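Local coordinates for protein acyl-CoA dehydrogenase (PDB 3PFD) that probably catalyses the flavin-dependent dehydrogenation of saturated acyl-CoA thioesters to 2,3-dehydroacyl-CoA, passing electrons to an acceptor, in fatty acid metabolism, at residues 24-29 against 83-88. Residues are numbered along the deposited sequence; the frame is centred on the assembly and turned at random.
Sequences IALREA and TCIVIE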
loop_
_atom_site.group_PDB
_atom_site.type_symbol
_atom_site.label_atom_id
_atom_site.label_comp_id
_atom_site.label_asym_id
_atom_site.label_seq_id
_atom_site.Cartn_x
_atom_site.Cartn_y
_atom_site.Cartn_z
ATOM N N ILE C 24 -25.522 -15.146 -16.514
ATOM C CA ILE C 24 -26.371 -14.309 -15.659
ATOM C C ILE C 24 -27.473 -15.164 -15.005
ATOM O O ILE C 24 -27.701 -15.073 -13.797
ATOM C CB ILE C 24 -27.003 -13.130 -16.426
ATOM N N ALA C 25 -28.135 -16.013 -15.790
ATOM C CA ALA C 25 -29.171 -16.892 -15.236
ATOM C C ALA C 25 -28.589 -17.850 -14.186
ATOM O O ALA C 25 -29.233 -18.131 -13.174
ATOM C CB ALA C 25 -29.885 -17.669 -16.348
ATOM N N LEU C 26 -27.373 -18.341 -14.431
ATOM C CA LEU C 26 -26.674 -19.174 -13.450
ATOM C C LEU C 26 -26.467 -18.385 -12.160
ATOM O O LEU C 26 -26.840 -18.841 -11.079
ATOM C CB LEU C 26 -25.318 -19.670 -13.980
ATOM C CG LEU C 26 -24.507 -20.496 -12.965
ATOM C CD1 LEU C 26 -24.962 -21.951 -12.967
ATOM C CD2 LEU C 26 -23.015 -20.397 -13.227
ATOM N N ARG C 27 -25.876 -17.202 -12.288
ATOM C CA ARG C 27 -25.600 -16.371 -11.135
ATOM C C ARG C 27 -26.846 -16.109 -10.302
ATOM O O ARG C 27 -26.792 -16.219 -9.080
ATOM C CB ARG C 27 -24.947 -15.053 -11.529
ATOM C CG ARG C 27 -24.332 -14.311 -10.322
ATOM C CD ARG C 27 -23.827 -12.939 -10.704
ATOM N NE ARG C 27 -22.648 -12.979 -11.570
ATOM C CZ ARG C 27 -21.381 -13.133 -11.154
ATOM N NH1 ARG C 27 -20.400 -13.122 -12.038
ATOM N NH2 ARG C 27 -21.077 -13.325 -9.875
ATOM N N GLU C 28 -27.959 -15.782 -10.961
ATOM C CA GLU C 28 -29.216 -15.495 -10.270
ATOM C C GLU C 28 -29.703 -16.724 -9.477
ATOM O O GLU C 28 -30.136 -16.599 -8.321
ATOM C CB GLU C 28 -30.291 -14.971 -11.265
ATOM C CG GLU C 28 -29.911 -13.617 -11.922
ATOM C CD GLU C 28 -30.931 -13.054 -12.936
ATOM O OE1 GLU C 28 -31.259 -11.850 -12.821
ATOM O OE2 GLU C 28 -31.387 -13.778 -13.858
ATOM N N ALA C 29 -29.608 -17.903 -10.093
ATOM C CA ALA C 29 -29.996 -19.164 -9.458
ATOM C C ALA C 29 -29.117 -19.541 -8.265
ATOM O O ALA C 29 -29.641 -19.917 -7.219
ATOM C CB ALA C 29 -30.006 -20.295 -10.477
ATOM N N THR C 83 -18.325 -22.657 -13.117
ATOM C CA THR C 83 -17.829 -23.226 -11.879
ATOM C C THR C 83 -17.286 -22.145 -10.926
ATOM O O THR C 83 -17.639 -22.184 -9.746
ATOM C CB THR C 83 -16.798 -24.311 -12.146
ATOM O OG1 THR C 83 -17.438 -25.382 -12.854
ATOM C CG2 THR C 83 -16.238 -24.858 -10.850
ATOM N N CYS C 84 -16.501 -21.173 -11.432
ATOM C CA CYS C 84 -16.046 -20.043 -10.597
ATOM C C CYS C 84 -17.209 -19.231 -10.019
ATOM O O CYS C 84 -17.185 -18.827 -8.851
ATOM C CB CYS C 84 -15.076 -19.095 -11.346
ATOM S SG CYS C 84 -13.429 -19.720 -11.647
ATOM N N ILE C 85 -18.213 -18.942 -10.838
ATOM C CA ILE C 85 -19.349 -18.131 -10.370
ATOM C C ILE C 85 -20.095 -18.824 -9.216
ATOM O O ILE C 85 -20.514 -18.187 -8.256
ATOM C CB ILE C 85 -20.272 -17.707 -11.565
ATOM C CG1 ILE C 85 -19.539 -16.652 -12.425
ATOM C CG2 ILE C 85 -21.632 -17.189 -11.046
ATOM C CD1 ILE C 85 -20.100 -16.418 -13.863
ATOM N N VAL C 86 -20.225 -20.146 -9.303
ATOM C CA VAL C 86 -20.885 -20.946 -8.248
ATOM C C VAL C 86 -20.087 -20.791 -6.950
ATOM O O VAL C 86 -20.624 -20.348 -5.909
ATOM C CB VAL C 86 -21.092 -22.451 -8.696
ATOM C CG1 VAL C 86 -21.522 -23.395 -7.513
ATOM C CG2 VAL C 86 -22.116 -22.510 -9.796
ATOM N N ILE C 87 -18.786 -21.055 -7.027
ATOM C CA ILE C 87 -17.924 -20.972 -5.850
ATOM C C ILE C 87 -17.936 -19.580 -5.221
ATOM O O ILE C 87 -18.073 -19.450 -4.000
ATOM C CB ILE C 87 -16.508 -21.448 -6.186
ATOM C CG1 ILE C 87 -16.548 -22.963 -6.418
ATOM C CG2 ILE C 87 -15.483 -21.052 -5.102
ATOM C CD1 ILE C 87 -15.464 -23.456 -7.325
ATOM N N GLU C 88 -17.841 -18.562 -6.075
ATOM C CA GLU C 88 -17.892 -17.159 -5.677
ATOM C C GLU C 88 -19.196 -16.805 -4.961
ATOM O O GLU C 88 -19.174 -16.148 -3.921
ATOM C CB GLU C 88 -17.733 -16.276 -6.935
ATOM C CG GLU C 88 -17.914 -14.751 -6.759
ATOM C CD GLU C 88 -17.923 -14.019 -8.120
ATOM O OE1 GLU C 88 -17.230 -14.492 -9.055
ATOM O OE2 GLU C 88 -18.642 -13.003 -8.278
#
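E88 OE2 is in salt bridges with two arginines: NH2 of R27 reaches it across the helix pair as a hydrogen-bond donor at 2.9 Å, and R309, on helix 292-321, meets the same oxygen through NE. From R27 the oxygen lies close to the guanidinium plane, at its NH2 edge. Seen from E88, however, the donor stands well above the carboxylate, 58° out of its plane, and the N-H...O angle of 148° gives a moderately bent bond. The phenol of Y313 ties the two side chains together a second time, since its OH is hydrogen-bonded to both E88 OE1 and R27 NH1, while E89 adds a further salt bridge to R27 NH2. With two arginines beside it, the buried E88 carboxylate is probably held in its ionised form.

I85 lies against the guanidinium of R27. Its CG2 sits 4.0 Å over the centre of one guanidinium face and also touches the R27 CB and CG methylenes, while CG1 comes within 3.7 Å of R27 NH1. The arginine reaches over the isoleucine because its chain leaves the helix extended and then bends at chi3 (-69°), bringing the flat head above the branched side chain.

On the other flank of I85, L26 rests CD2 against two methyls, I85 CG2 and V86 CG2, each 4.1 Å away.

The two helical segments run in the same direction at a small angle, their axes 9.6 Å apart at closest approach. Helices 24-47 and 80-91 thus pack side by side in the all-helical N-terminal domain of the acyl-CoA dehydrogenase fold, and the R309 and Y313 bonds join that pair to long helix 292-321 of the C-terminal helical domain.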